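Local atomic coordinates of taurocyamine kinase (Schistosoma mansoni, PDB entry 4WOD), a protein that catalyses the reversible, magnesium-dependent transfer of phosphate from ATP to taurocyamine, giving N-phosphotaurocyamine and ADP. Residues R489-F494 and E585-I590. The protein carries 4 engineered substitutions. Numbering follows the deposited sequence.
Sequences RSVEGF and EDHMRI. Engineered in segment 489-494: Gly493 (natural residue Asp).
Val491 N donates to His587 ND1 over 2.9 Å in a nearly straight bond (179°) that lies in the imidazole plane, so ND1 must be the unprotonated nitrogen. The ring's other nitrogen, NE2, is hydrogen-bonded to the carbonyl of Leu495, so both ring nitrogens hold the loop that follows the strand and the ring's rotation is fixed. Next to it, Arg489 and Met588 form an antiparallel hydrogen-bonded pair: Arg489 N reaches Met588 O at 3.0 Å, and Met588 N returns to Arg489 O at 3.1 Å. A water 3.5 Å above the centre of the His587 ring accepts from His587 N and donates to Ser490 OG, with a weak link to Asp586 OD1; OG and OD1 are also bonded to Ile628 O and Cys630 N. On the Arg489/Met588 face, Met588, bent at chi3 (-72°), packs CE 3.9 Å from Arg489 CB and near Val491 CG2. On the loop side, Phe494 CB meets the imidazole obliquely, 3.5 Å from His587 CE1. The contact closes the end of the pairing between strands 480-489 and 588-595, central neighbours in the antiparallel sheet of the phosphagen kinase catalytic domain, with the side chain of Asp586 about 6 Å from that of Cys631, the predicted active-site residue.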
loop_
_atom_site.group_PDB
_atom_site.type_symbol
_atom_site.label_atom_id
_atom_site.label_comp_id
_atom_site.label_asym_id
_atom_site.label_seq_id
_atom_site.Cartn_x
_atom_site.Cartn_y
_atom_site.Cartn_z
ATOM N N ARG A 489 11.994 -8.199 23.323
ATOM C CA ARG A 489 13.076 -9.201 23.339
ATOM C C ARG A 489 13.336 -9.742 21.937
ATOM O O ARG A 489 12.422 -9.877 21.119
ATOM C CB ARG A 489 12.767 -10.382 24.287
ATOM C CG ARG A 489 12.768 -10.062 25.792
ATOM C CD ARG A 489 14.206 -9.796 26.349
ATOM N NE ARG A 489 14.244 -9.543 27.799
ATOM C CZ ARG A 489 14.088 -8.358 28.385
ATOM N NH1 ARG A 489 13.863 -7.269 27.666
ATOM N NH2 ARG A 489 14.142 -8.260 29.711
ATOM N N SER A 490 14.614 -10.004 21.667
ATOM C CA SER A 490 15.063 -10.674 20.474
ATOM C C SER A 490 15.595 -12.030 20.884
ATOM O O SER A 490 16.145 -12.181 21.975
ATOM C CB SER A 490 16.168 -9.870 19.762
ATOM O OG SER A 490 15.731 -8.570 19.413
ATOM N N VAL A 491 15.439 -13.005 19.992
ATOM C CA VAL A 491 15.897 -14.352 20.240
ATOM C C VAL A 491 17.218 -14.552 19.506
ATOM O O VAL A 491 17.314 -14.297 18.289
ATOM C CB VAL A 491 14.862 -15.401 19.773
ATOM C CG1 VAL A 491 15.415 -16.840 19.936
ATOM C CG2 VAL A 491 13.519 -15.217 20.518
ATOM N N GLU A 492 18.229 -15.002 20.234
ATOM C CA GLU A 492 19.537 -15.283 19.624
ATOM C C GLU A 492 19.452 -16.230 18.436
ATOM O O GLU A 492 18.711 -17.210 18.462
ATOM C CB GLU A 492 20.499 -15.887 20.642
ATOM C CG GLU A 492 21.259 -14.865 21.472
ATOM C CD GLU A 492 22.335 -15.517 22.326
ATOM O OE1 GLU A 492 22.676 -16.691 22.054
ATOM O OE2 GLU A 492 22.831 -14.863 23.266
ATOM N N GLY A 493 20.211 -15.930 17.389
ATOM C CA GLY A 493 20.257 -16.802 16.233
ATOM C C GLY A 493 19.330 -16.464 15.085
ATOM O O GLY A 493 19.465 -17.037 14.007
ATOM N N PHE A 494 18.385 -15.548 15.302
ATOM C CA PHE A 494 17.432 -15.171 14.257
ATOM C C PHE A 494 17.616 -13.759 13.718
ATOM O O PHE A 494 17.808 -12.798 14.477
ATOM C CB PHE A 494 15.994 -15.307 14.783
ATOM C CG PHE A 494 15.582 -16.731 15.026
ATOM C CD1 PHE A 494 15.007 -17.488 14.006
ATOM C CD2 PHE A 494 15.831 -17.336 16.245
ATOM C CE1 PHE A 494 14.652 -18.810 14.225
ATOM C CE2 PHE A 494 15.478 -18.646 16.464
ATOM C CZ PHE A 494 14.892 -19.385 15.455
ATOM N N GLU A 585 7.402 -6.056 15.426
ATOM C CA GLU A 585 8.647 -5.331 15.136
ATOM C C GLU A 585 9.842 -6.039 15.754
ATOM O O GLU A 585 10.911 -6.134 15.147
ATOM C CB GLU A 585 8.594 -3.896 15.643
ATOM C CG GLU A 585 9.852 -3.097 15.325
ATOM C CD GLU A 585 9.758 -1.662 15.799
ATOM O OE1 GLU A 585 8.944 -0.907 15.229
ATOM O OE2 GLU A 585 10.488 -1.287 16.740
ATOM N N ASP A 586 9.652 -6.524 16.976
ATOM C CA ASP A 586 10.650 -7.332 17.646
ATOM C C ASP A 586 10.132 -8.752 17.659
ATOM O O ASP A 586 8.904 -8.966 17.507
ATOM C CB ASP A 586 10.901 -6.835 19.079
ATOM C CG ASP A 586 11.736 -5.567 19.126
ATOM O OD1 ASP A 586 12.782 -5.520 18.440
ATOM O OD2 ASP A 586 11.359 -4.628 19.855
ATOM N N HIS A 587 11.039 -9.713 17.871
ATOM C CA HIS A 587 10.641 -11.110 17.936
ATOM C C HIS A 587 9.516 -11.277 18.951
ATOM O O HIS A 587 8.594 -12.045 18.728
ATOM C CB HIS A 587 11.814 -12.013 18.303
ATOM C CG HIS A 587 12.855 -12.104 17.226
ATOM N ND1 HIS A 587 14.174 -12.407 17.486
ATOM C CD2 HIS A 587 12.773 -11.889 15.894
ATOM C CE1 HIS A 587 14.863 -12.386 16.358
ATOM N NE2 HIS A 587 14.033 -12.083 15.374
ATOM N N MET A 588 9.618 -10.552 20.054
ATOM C CA MET A 588 8.549 -10.532 21.062
ATOM C C MET A 588 8.352 -9.171 21.701
ATOM O O MET A 588 9.311 -8.433 21.941
ATOM C CB MET A 588 8.829 -11.540 22.174
ATOM C CG MET A 588 8.714 -12.988 21.805
ATOM S SD MET A 588 9.141 -13.966 23.291
ATOM C CE MET A 588 10.896 -13.708 23.406
ATOM N N ARG A 589 7.097 -8.847 21.994
ATOM C CA ARG A 589 6.781 -7.775 22.920
ATOM C C ARG A 589 6.050 -8.507 24.040
ATOM O O ARG A 589 5.043 -9.156 23.781
ATOM C CB ARG A 589 5.925 -6.663 22.268
ATOM C CG ARG A 589 5.599 -5.499 23.210
ATOM C CD ARG A 589 4.978 -4.241 22.532
ATOM N NE ARG A 589 4.324 -4.511 21.246
ATOM C CZ ARG A 589 3.014 -4.383 21.023
ATOM N NH1 ARG A 589 2.199 -4.006 21.999
ATOM N NH2 ARG A 589 2.510 -4.645 19.825
ATOM N N ILE A 590 6.615 -8.484 25.247
ATOM C CA ILE A 590 6.025 -9.179 26.392
ATOM C C ILE A 590 5.379 -8.148 27.317
ATOM O O ILE A 590 6.037 -7.216 27.762
ATOM C CB ILE A 590 7.075 -10.003 27.170
ATOM C CG1 ILE A 590 7.814 -10.961 26.226
ATOM C CG2 ILE A 590 6.420 -10.783 28.344
ATOM C CD1 ILE A 590 9.050 -11.596 26.865
HETATM O O HOH W 1 13.752 -8.663 17.452
#